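Local coordinates for protein trilobed Protease (Pyrococcus furiosus, PDB 2GOP) that forms the beta-propeller domain of a trilobed protease, a hydrolase, in which the propeller probably filters substrates on their way to the proteolytic site, at residues K98-A103 with L118-F123; D19-G24 with M63-P68; A12-L17 with D338-I343; K269-K274 with F307-I312. One frame throughout, in Å; residues are numbered along the deposited sequence.

Interaction 1: K98-A103 with L118-F123; sequences KKILEA and LLIVGF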
# COMPACT_ATOMS: atom_id res chain seq x y z
N LYS A 98 11.85 -31.24 -5.85
CA LYS A 98 10.82 -31.74 -4.96
C LYS A 98 10.12 -30.62 -4.23
O LYS A 98 10.69 -29.55 -4.00
CB LYS A 98 11.42 -32.71 -3.93
CG LYS A 98 12.55 -32.10 -3.10
CD LYS A 98 12.49 -32.56 -1.65
CE LYS A 98 13.82 -32.31 -0.93
NZ LYS A 98 14.50 -31.05 -1.35
N LYS A 99 8.88 -30.89 -3.85
CA LYS A 99 8.11 -30.02 -2.98
C LYS A 99 8.70 -30.13 -1.57
O LYS A 99 8.91 -31.24 -1.09
CB LYS A 99 6.65 -30.48 -3.01
CG LYS A 99 5.69 -29.78 -2.08
CD LYS A 99 4.40 -30.61 -2.00
CE LYS A 99 3.35 -29.96 -1.12
NZ LYS A 99 2.14 -30.82 -1.03
N ILE A 100 8.98 -29.00 -0.93
CA ILE A 100 9.49 -29.02 0.44
C ILE A 100 8.53 -28.44 1.48
O ILE A 100 8.71 -28.68 2.68
CB ILE A 100 10.85 -28.31 0.56
CG1 ILE A 100 10.72 -26.80 0.31
CG2 ILE A 100 11.83 -28.95 -0.39
CD1 ILE A 100 11.90 -25.97 0.85
N LEU A 101 7.51 -27.72 1.04
CA LEU A 101 6.59 -27.05 1.95
C LEU A 101 5.29 -26.69 1.26
O LEU A 101 5.26 -26.42 0.07
CB LEU A 101 7.23 -25.77 2.49
CG LEU A 101 6.41 -24.98 3.51
CD1 LEU A 101 6.71 -25.51 4.91
CD2 LEU A 101 6.69 -23.50 3.38
N GLU A 102 4.22 -26.68 2.04
CA GLU A 102 2.90 -26.26 1.61
C GLU A 102 2.41 -25.14 2.52
O GLU A 102 2.54 -25.22 3.75
CB GLU A 102 1.94 -27.45 1.69
CG GLU A 102 0.74 -27.34 0.78
CD GLU A 102 -0.06 -28.63 0.71
OE1 GLU A 102 0.54 -29.72 0.85
OE2 GLU A 102 -1.29 -28.55 0.50
N ALA A 103 1.84 -24.10 1.92
CA ALA A 103 1.27 -23.00 2.69
C ALA A 103 0.13 -22.34 1.92
O ALA A 103 0.01 -22.53 0.72
CB ALA A 103 2.34 -21.97 3.03
N LEU A 118 17.14 -21.87 3.77
CA LEU A 118 16.14 -21.15 3.00
C LEU A 118 15.10 -20.54 3.96
O LEU A 118 14.51 -21.24 4.79
CB LEU A 118 15.51 -22.14 2.03
CG LEU A 118 14.61 -21.68 0.89
CD1 LEU A 118 15.28 -20.63 0.00
CD2 LEU A 118 14.18 -22.91 0.08
N LEU A 119 14.93 -19.22 3.87
CA LEU A 119 13.93 -18.50 4.67
C LEU A 119 12.65 -18.34 3.86
O LEU A 119 12.65 -17.72 2.80
CB LEU A 119 14.42 -17.12 5.09
CG LEU A 119 13.40 -16.26 5.89
CD1 LEU A 119 13.08 -16.94 7.23
CD2 LEU A 119 13.90 -14.83 6.08
N ILE A 120 11.56 -18.90 4.39
CA ILE A 120 10.23 -18.77 3.81
C ILE A 120 9.34 -18.00 4.78
O ILE A 120 9.23 -18.36 5.96
CB ILE A 120 9.59 -20.16 3.57
CG1 ILE A 120 10.53 -21.05 2.74
CG2 ILE A 120 8.23 -20.02 2.87
CD1 ILE A 120 10.31 -22.51 2.95
N VAL A 121 8.70 -16.95 4.28
CA VAL A 121 7.71 -16.20 5.06
C VAL A 121 6.35 -16.26 4.35
O VAL A 121 6.25 -16.06 3.14
CB VAL A 121 8.17 -14.75 5.33
CG1 VAL A 121 7.17 -14.03 6.22
CG2 VAL A 121 9.56 -14.74 5.97
N GLY A 122 5.31 -16.56 5.11
CA GLY A 122 4.00 -16.76 4.54
C GLY A 122 2.93 -17.03 5.57
O GLY A 122 3.08 -16.70 6.75
N PHE A 123 1.83 -17.61 5.10
CA PHE A 123 0.65 -17.83 5.92
C PHE A 123 0.27 -19.29 5.89
O PHE A 123 0.12 -19.90 4.82
CB PHE A 123 -0.48 -16.94 5.42
CG PHE A 123 -0.20 -15.49 5.61
CD1 PHE A 123 0.50 -14.78 4.64
CD2 PHE A 123 -0.57 -14.84 6.78
CE1 PHE A 123 0.79 -13.44 4.82
CE2 PHE A 123 -0.29 -13.50 6.96
CZ PHE A 123 0.39 -12.80 5.98

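Interaction 2: D19-G24 with M63-P68; sequences DPRTKG and MPRISP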
# COMPACT_ATOMS: atom_id res chain seq x y z
N ASP A 19 10.11 -10.82 -12.40
CA ASP A 19 10.96 -11.32 -11.33
C ASP A 19 12.37 -11.74 -11.78
O ASP A 19 12.75 -12.92 -11.64
CB ASP A 19 10.26 -12.47 -10.62
CG ASP A 19 10.76 -12.68 -9.20
OD1 ASP A 19 11.66 -11.92 -8.76
OD2 ASP A 19 10.26 -13.62 -8.53
N PRO A 20 13.16 -10.77 -12.26
CA PRO A 20 14.54 -11.07 -12.71
C PRO A 20 15.46 -11.36 -11.54
O PRO A 20 15.37 -10.71 -10.50
CB PRO A 20 14.97 -9.78 -13.40
CG PRO A 20 14.18 -8.71 -12.72
CD PRO A 20 12.85 -9.34 -12.37
N ARG A 21 16.32 -12.35 -11.71
CA ARG A 21 17.22 -12.80 -10.68
C ARG A 21 18.58 -13.11 -11.28
O ARG A 21 18.68 -13.52 -12.44
CB ARG A 21 16.68 -14.07 -10.04
CG ARG A 21 15.35 -13.87 -9.32
CD ARG A 21 15.58 -13.28 -7.97
NE ARG A 21 14.40 -12.57 -7.50
CZ ARG A 21 14.24 -12.12 -6.26
NH1 ARG A 21 15.20 -12.29 -5.35
NH2 ARG A 21 13.12 -11.50 -5.93
N THR A 22 19.61 -12.94 -10.47
CA THR A 22 20.96 -13.31 -10.89
C THR A 22 21.84 -13.78 -9.72
O THR A 22 21.78 -13.23 -8.62
CB THR A 22 21.64 -12.14 -11.64
OG1 THR A 22 22.86 -12.61 -12.23
CG2 THR A 22 21.92 -10.97 -10.68
N LYS A 23 22.63 -14.82 -9.99
CA LYS A 23 23.72 -15.25 -9.11
C LYS A 23 24.83 -15.73 -10.00
O LYS A 23 24.58 -16.50 -10.93
CB LYS A 23 23.29 -16.40 -8.20
CG LYS A 23 22.25 -16.04 -7.16
CD LYS A 23 22.75 -15.04 -6.14
CE LYS A 23 21.70 -14.80 -5.06
NZ LYS A 23 22.13 -13.82 -4.03
N GLY A 24 26.05 -15.27 -9.75
CA GLY A 24 27.19 -15.68 -10.54
C GLY A 24 27.00 -15.36 -12.00
O GLY A 24 26.78 -14.22 -12.37
N MET A 63 8.51 -17.20 -8.60
CA MET A 63 9.42 -16.94 -7.47
C MET A 63 10.77 -17.64 -7.59
O MET A 63 11.21 -18.31 -6.64
CB MET A 63 8.77 -17.32 -6.13
CG MET A 63 7.51 -16.56 -5.77
SD MET A 63 7.15 -16.64 -4.00
CE MET A 63 8.38 -15.54 -3.34
N PRO A 64 11.45 -17.50 -8.74
CA PRO A 64 12.77 -18.11 -8.89
C PRO A 64 13.79 -17.50 -7.94
O PRO A 64 13.91 -16.27 -7.87
CB PRO A 64 13.14 -17.79 -10.34
CG PRO A 64 12.37 -16.55 -10.66
CD PRO A 64 11.05 -16.76 -9.95
N ARG A 65 14.50 -18.34 -7.20
CA ARG A 65 15.54 -17.89 -6.28
C ARG A 65 16.75 -18.78 -6.49
O ARG A 65 16.73 -19.96 -6.15
CB ARG A 65 15.06 -17.95 -4.82
CG ARG A 65 13.79 -17.12 -4.54
CD ARG A 65 14.02 -15.62 -4.67
NE ARG A 65 12.84 -14.84 -4.27
CZ ARG A 65 11.86 -14.42 -5.07
NH1 ARG A 65 11.87 -14.66 -6.37
NH2 ARG A 65 10.86 -13.73 -4.55
N ILE A 66 17.79 -18.23 -7.10
CA ILE A 66 19.00 -19.00 -7.37
C ILE A 66 19.83 -18.96 -6.11
O ILE A 66 20.02 -17.89 -5.54
CB ILE A 66 19.83 -18.40 -8.52
CG1 ILE A 66 19.00 -18.32 -9.82
CG2 ILE A 66 21.11 -19.24 -8.74
CD1 ILE A 66 19.43 -17.20 -10.75
N SER A 67 20.34 -20.11 -5.67
CA SER A 67 21.22 -20.14 -4.51
C SER A 67 22.53 -19.41 -4.83
O SER A 67 23.00 -19.47 -5.96
CB SER A 67 21.51 -21.58 -4.07
OG SER A 67 22.22 -22.30 -5.06
N PRO A 68 23.11 -18.70 -3.85
CA PRO A 68 24.38 -18.00 -4.10
C PRO A 68 25.44 -18.81 -4.88
O PRO A 68 26.14 -18.26 -5.73
CB PRO A 68 24.87 -17.68 -2.69
CG PRO A 68 23.58 -17.48 -1.91
CD PRO A 68 22.63 -18.49 -2.47
O HOH W 1 7.84 -14.47 -9.28
O HOH W 2 8.63 -12.46 -6.17

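Interaction 3: A12-L17 with D338-I343; sequences AKFAYL and DYNDPI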
# COMPACT_ATOMS: atom_id res chain seq x y z
N ALA A 12 -3.64 -10.59 -26.05
CA ALA A 12 -2.44 -11.32 -25.58
C ALA A 12 -1.81 -12.36 -26.52
O ALA A 12 -2.15 -13.54 -26.49
CB ALA A 12 -2.72 -11.95 -24.23
N LYS A 13 -0.87 -11.88 -27.34
CA LYS A 13 -0.04 -12.73 -28.19
C LYS A 13 1.38 -12.80 -27.62
O LYS A 13 2.28 -13.36 -28.24
CB LYS A 13 0.05 -12.15 -29.61
CG LYS A 13 -1.24 -11.53 -30.17
CD LYS A 13 -1.97 -12.47 -31.11
CE LYS A 13 -2.41 -13.76 -30.44
NZ LYS A 13 -3.22 -14.60 -31.36
N PHE A 14 1.56 -12.22 -26.43
CA PHE A 14 2.89 -11.82 -25.96
C PHE A 14 3.48 -12.71 -24.88
O PHE A 14 2.80 -13.55 -24.30
CB PHE A 14 2.83 -10.38 -25.44
CG PHE A 14 2.38 -9.39 -26.48
CD1 PHE A 14 3.12 -9.20 -27.64
CD2 PHE A 14 1.22 -8.65 -26.30
CE1 PHE A 14 2.71 -8.29 -28.60
CE2 PHE A 14 0.80 -7.73 -27.25
CZ PHE A 14 1.55 -7.56 -28.41
N ALA A 15 4.77 -12.52 -24.64
CA ALA A 15 5.49 -13.13 -23.53
C ALA A 15 5.63 -12.07 -22.46
O ALA A 15 6.06 -10.96 -22.75
CB ALA A 15 6.84 -13.62 -23.98
N TYR A 16 5.25 -12.40 -21.23
CA TYR A 16 5.29 -11.46 -20.13
C TYR A 16 6.34 -11.89 -19.11
O TYR A 16 6.19 -12.92 -18.46
CB TYR A 16 3.91 -11.35 -19.48
CG TYR A 16 2.85 -10.81 -20.41
CD1 TYR A 16 2.73 -9.44 -20.63
CD2 TYR A 16 1.99 -11.66 -21.08
CE1 TYR A 16 1.76 -8.93 -21.51
CE2 TYR A 16 1.03 -11.17 -21.96
CZ TYR A 16 0.92 -9.81 -22.17
OH TYR A 16 -0.05 -9.32 -23.03
N LEU A 17 7.39 -11.07 -18.97
CA LEU A 17 8.53 -11.39 -18.12
C LEU A 17 8.39 -10.74 -16.75
O LEU A 17 7.99 -9.58 -16.64
CB LEU A 17 9.83 -10.90 -18.76
CG LEU A 17 10.52 -11.86 -19.75
CD1 LEU A 17 9.62 -12.26 -20.89
CD2 LEU A 17 11.78 -11.21 -20.26
N ASP A 338 14.51 -11.23 -26.38
CA ASP A 338 13.77 -10.50 -27.41
C ASP A 338 12.51 -11.27 -27.79
O ASP A 338 12.14 -11.37 -28.96
CB ASP A 338 14.66 -10.24 -28.63
CG ASP A 338 15.22 -11.52 -29.25
OD1 ASP A 338 15.01 -12.62 -28.71
OD2 ASP A 338 15.88 -11.42 -30.31
N TYR A 339 11.84 -11.82 -26.78
CA TYR A 339 10.70 -12.71 -26.99
C TYR A 339 9.65 -12.08 -27.89
O TYR A 339 9.16 -12.71 -28.83
CB TYR A 339 10.06 -13.08 -25.64
CG TYR A 339 10.86 -14.10 -24.86
CD1 TYR A 339 10.85 -15.45 -25.23
CD2 TYR A 339 11.61 -13.73 -23.74
CE1 TYR A 339 11.57 -16.40 -24.51
CE2 TYR A 339 12.33 -14.67 -23.03
CZ TYR A 339 12.31 -16.00 -23.41
OH TYR A 339 13.03 -16.93 -22.70
N ASN A 340 9.34 -10.83 -27.63
CA ASN A 340 8.24 -10.16 -28.31
C ASN A 340 8.58 -9.50 -29.64
O ASN A 340 7.68 -9.15 -30.41
CB ASN A 340 7.59 -9.17 -27.36
CG ASN A 340 6.90 -9.87 -26.23
OD1 ASN A 340 5.95 -10.62 -26.46
ND2 ASN A 340 7.40 -9.69 -25.02
N ASP A 341 9.87 -9.34 -29.91
CA ASP A 341 10.32 -8.82 -31.22
C ASP A 341 11.53 -9.62 -31.71
O ASP A 341 12.63 -9.09 -31.89
CB ASP A 341 10.63 -7.33 -31.11
CG ASP A 341 9.47 -6.54 -30.54
OD1 ASP A 341 9.32 -6.51 -29.29
OD2 ASP A 341 8.69 -5.95 -31.33
N PRO A 342 11.33 -10.93 -31.94
CA PRO A 342 12.43 -11.87 -32.12
C PRO A 342 13.19 -11.71 -33.44
O PRO A 342 14.33 -12.16 -33.54
CB PRO A 342 11.73 -13.23 -32.05
CG PRO A 342 10.36 -12.95 -32.58
CD PRO A 342 10.01 -11.58 -32.10
N ILE A 343 12.56 -11.08 -34.43
CA ILE A 343 13.20 -10.79 -35.70
C ILE A 343 13.83 -9.40 -35.65
O ILE A 343 15.01 -9.22 -35.96
CB ILE A 343 12.18 -10.84 -36.86
CG1 ILE A 343 11.49 -12.21 -36.90
CG2 ILE A 343 12.87 -10.55 -38.19
CD1 ILE A 343 10.52 -12.40 -38.05
O HOH W 3 5.17 -12.68 -28.98

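Interaction 4: K269-K274 with F307-I312; sequences KIKDGK and FDVDEI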
# COMPACT_ATOMS: atom_id res chain seq x y z
N LYS A 269 18.30 -2.68 -3.16
CA LYS A 269 19.09 -3.81 -2.69
C LYS A 269 20.48 -3.32 -2.32
O LYS A 269 20.93 -2.31 -2.83
CB LYS A 269 19.17 -4.88 -3.79
CG LYS A 269 17.85 -5.57 -4.06
CD LYS A 269 17.95 -6.65 -5.14
CE LYS A 269 16.82 -7.68 -5.01
NZ LYS A 269 16.41 -8.31 -6.31
N ILE A 270 21.15 -4.01 -1.40
CA ILE A 270 22.48 -3.63 -0.97
C ILE A 270 23.42 -4.78 -1.24
O ILE A 270 23.12 -5.93 -0.91
CB ILE A 270 22.52 -3.21 0.54
CG1 ILE A 270 23.89 -2.63 0.92
CG2 ILE A 270 22.18 -4.38 1.46
CD1 ILE A 270 23.87 -1.76 2.17
N LYS A 271 24.56 -4.48 -1.85
CA LYS A 271 25.57 -5.48 -2.14
C LYS A 271 26.96 -4.88 -2.00
O LYS A 271 27.27 -3.87 -2.63
CB LYS A 271 25.39 -6.05 -3.54
CG LYS A 271 26.56 -6.94 -3.94
CD LYS A 271 26.16 -8.15 -4.74
CE LYS A 271 27.38 -9.03 -4.93
NZ LYS A 271 27.95 -9.42 -3.61
N ASP A 272 27.79 -5.50 -1.17
CA ASP A 272 29.14 -4.99 -0.92
C ASP A 272 29.10 -3.51 -0.54
O ASP A 272 29.92 -2.72 -1.02
CB ASP A 272 30.04 -5.20 -2.14
CG ASP A 272 30.29 -6.67 -2.45
OD1 ASP A 272 30.11 -7.52 -1.55
OD2 ASP A 272 30.68 -6.99 -3.60
N GLY A 273 28.13 -3.14 0.31
CA GLY A 273 28.01 -1.78 0.82
C GLY A 273 27.49 -0.75 -0.17
O GLY A 273 27.40 0.42 0.16
N LYS A 274 27.17 -1.18 -1.39
CA LYS A 274 26.63 -0.29 -2.39
C LYS A 274 25.14 -0.57 -2.52
O LYS A 274 24.71 -1.72 -2.45
CB LYS A 274 27.33 -0.48 -3.74
CG LYS A 274 28.81 -0.09 -3.72
CD LYS A 274 29.49 -0.46 -5.03
CE LYS A 274 31.01 -0.27 -4.97
NZ LYS A 274 31.64 -0.35 -6.34
N PHE A 307 14.77 -5.65 -10.63
CA PHE A 307 16.16 -5.89 -10.95
C PHE A 307 16.77 -6.78 -9.89
O PHE A 307 16.16 -7.03 -8.84
CB PHE A 307 16.93 -4.56 -11.00
CG PHE A 307 17.08 -3.92 -9.65
CD1 PHE A 307 16.06 -3.14 -9.12
CD2 PHE A 307 18.23 -4.11 -8.91
CE1 PHE A 307 16.19 -2.57 -7.87
CE2 PHE A 307 18.36 -3.54 -7.66
CZ PHE A 307 17.33 -2.78 -7.14
N ASP A 308 17.99 -7.23 -10.14
CA ASP A 308 18.76 -7.95 -9.14
C ASP A 308 20.22 -7.70 -9.42
O ASP A 308 20.58 -7.27 -10.51
CB ASP A 308 18.44 -9.44 -9.22
CG ASP A 308 18.85 -10.20 -7.99
OD1 ASP A 308 19.08 -9.58 -6.92
OD2 ASP A 308 18.93 -11.44 -8.09
N VAL A 309 21.06 -7.97 -8.43
CA VAL A 309 22.50 -7.76 -8.57
C VAL A 309 23.30 -8.82 -7.80
O VAL A 309 22.98 -9.15 -6.66
CB VAL A 309 22.90 -6.33 -8.10
CG1 VAL A 309 22.32 -6.02 -6.72
CG2 VAL A 309 24.41 -6.16 -8.10
N ASP A 310 24.32 -9.37 -8.45
CA ASP A 310 25.31 -10.19 -7.77
C ASP A 310 26.68 -9.82 -8.37
O ASP A 310 27.23 -8.78 -7.99
CB ASP A 310 24.96 -11.69 -7.87
CG ASP A 310 25.91 -12.58 -7.08
OD1 ASP A 310 26.23 -12.26 -5.91
OD2 ASP A 310 26.33 -13.62 -7.62
N GLU A 311 27.20 -10.61 -9.30
CA GLU A 311 28.43 -10.23 -10.00
C GLU A 311 28.12 -9.22 -11.09
O GLU A 311 28.96 -8.38 -11.44
CB GLU A 311 29.11 -11.46 -10.62
CG GLU A 311 29.73 -12.40 -9.59
CD GLU A 311 30.27 -13.67 -10.21
OE1 GLU A 311 30.81 -14.51 -9.46
OE2 GLU A 311 30.13 -13.84 -11.45
N ILE A 312 26.89 -9.32 -11.60
CA ILE A 312 26.38 -8.51 -12.69
C ILE A 312 25.05 -7.90 -12.24
O ILE A 312 24.42 -8.40 -11.32
CB ILE A 312 26.18 -9.41 -13.95
CG1 ILE A 312 26.66 -8.70 -15.20
CG2 ILE A 312 24.75 -9.95 -14.07
CD1 ILE A 312 28.17 -8.84 -15.40

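Interaction 1: K98-A103 with L118-F123
L101 and I120 meet tip to tip between two neighbouring blades of the beta-propeller. Segment 98-103 lies on the last strand of the blade built from 62-66, 72-79, 84-91 and 96-103. Segment 118-123 lies on the second strand of the next blade. The two strands belong to different sheets, their axes 8.0 Å apart at closest approach and their directions 28° apart. Side chains therefore carry most of the contact. The tight part is apolar. L101 CD2 sits 3.8 Å from I120 CD1 and equally near I120 CG2, so one methyl rests against both branches of the isoleucine. L101 CG is anti to the backbone N (chi1 -178°), which brings CD2 against I120. Beside this pair, I100 and L118 cross obliquely, with I100 CD1 3.9 Å from L118 CD2. I100 CD1 also reaches I120 CD1, at a longer 4.3 Å. I100 and L101 can both point to the next blade because they form a classic beta bulge opposite I87. F157 and W155 of strand 151-158 add aromatic packing on I100 and I120. The outer side is looser and polar. K99 and E102 take no part in the contact with 118-123 and pair with each other in a salt bridge, K99 NZ to E102 OE1 at 2.7 Å. The lysine meets that oxygen from above the carboxylate plane. E102 OE2 has a second partner in K82. Where the strands come nearest, the side chain of F123 turns away, and its backbone O lies 3.5 Å from A103 CB.

Interaction 2: D19-G24 with M63-P68
The guanidinium groups of R21 and R65 lie flat on each other, their planes 8° apart and their centres 3.5 Å apart. R21 NH2 sits over the centre of the R65 group. Two like charges are thus stacked, and D19 probably offsets them. Its carboxylate stands almost upright to the R65 plane, at 83°. R65 NH1 bonds D19 OD2 at 2.9 Å; the oxygen lies in the guanidinium plane, the donor on the syn side but somewhat out of the carboxylate plane. R21 approaches side-on, and both NE and NH2 bond to D19 OD1. The chains of R21 and R65 are each bent at chi2, which folds the two groups over one another. These strands are the innermost of two adjacent propeller blades, 16-23 and 62-66, running nearly parallel. R65 NH1 also bonds P64 O, and R65 NE bonds L109 O in the following blade. Replacing R21 by a leucine would probably leave D19 OD1 without its two donors and bare one face of the R65 guanidinium. Farther along, K23 runs alongside I66, pointing the opposite way, with K23 CB 3.6 Å from I66 CG2. One water joins D19 OD2 to M63 N, another to R65 NH2.

Interaction 3: A12-L17 with D338-I343
N340 holds its CG anti to the carbonyl carbon (chi1 -67°), and its amide is turned to lie along the backbone of A15. Y339 has a similar first torsion, and its ring is directed to A15 and L17. The contact joins the two ends of the beta-propeller chain. Segment 12-17 leads into the innermost strand of the first blade, and 338-343 is the loop that follows the last strand of the final blade. The ends meet through the side chains of N340 and Y339, without the shared sheet of a closed Velcro, in keeping with the open Velcro topology of this propeller. A15 N donates to N340 OD1 at 2.9 Å, and N340 ND2 donates to A15 O at 2.9 Å. Both bonds are nearly straight, at 169° and 173°, and each donor lies in the plane of the carbonyl it bonds, on a lone pair. Together they fix the rotation of the amide. E325 accepts from the backbone N of both Y339 and N340. Next to the amide the contact is apolar. A15 CB touches Y339 CB at 3.7 Å. L17 and Y339 cross at about a right angle, L17 CD1 meeting Y339 CD2 at 3.8 Å. The Y339 hydroxyl is hydrogen-bonded to that of Y29. N340 OD1 also lies at the edge of the F14 ring, near its plane, 3.4 Å from F14 CD1.

Interaction 4: K269-K274 with F307-I312
K269 stretches across to the other strand, and the polar contacts centre on its ammonium group. K269 NZ donates to F307 O at 2.8 Å, in the carbonyl plane and on a lone pair. It also forms a salt bridge with D308 OD1 at 3.0 Å, met from 60° above the carboxylate plane. The chain of K269 is extended beyond CG (chi2 -179°), which lets NZ span the gap between the strands. D308 OD2 accepts from T22 N. An alanine at K269 would probably leave D308 OD1 without its charged mate and open a gap beside the F307 ring. Charge pairing across the strands is looser at K271. Its NZ stays 4.0 Å from D310 OD1 and pairs instead with D272 OD1 in a salt bridge of 3.5 Å. D310 OD2 bonds to G24 N. The remaining contacts are van der Waals. K269 CD lies 4.0 Å from F307 CE2 as its chain passes the ring. K271 CE lies close against the carbonyl O of D310, at 3.1 Å. A type I' beta turn from K271 to K274 ends the first strand. Strands 264-271 and 303-309 are innermost in successive blades, side by side in the manner of a beta-propeller.

All four contacts join different blades of one propeller. Interactions 2 and 4 are neighbours near the middle, with centres about 12 Å apart. Strand 16-23 ties them together: T22 N reaches D308 OD2 at 2.9 Å, and G24 N reaches D310 OD2 at 2.7 Å, both probable hydrogen bonds. Interaction 3 uses the start of that same strand, about 22 Å from interaction 2 between centres. It spans nearly the whole chain, so the other three are nested inside the loop it closes. Interaction 1 shares a sheet with interaction 2, their nearest atoms about 6 Å apart. It lies on the opposite side of the chain's centre from interaction 4.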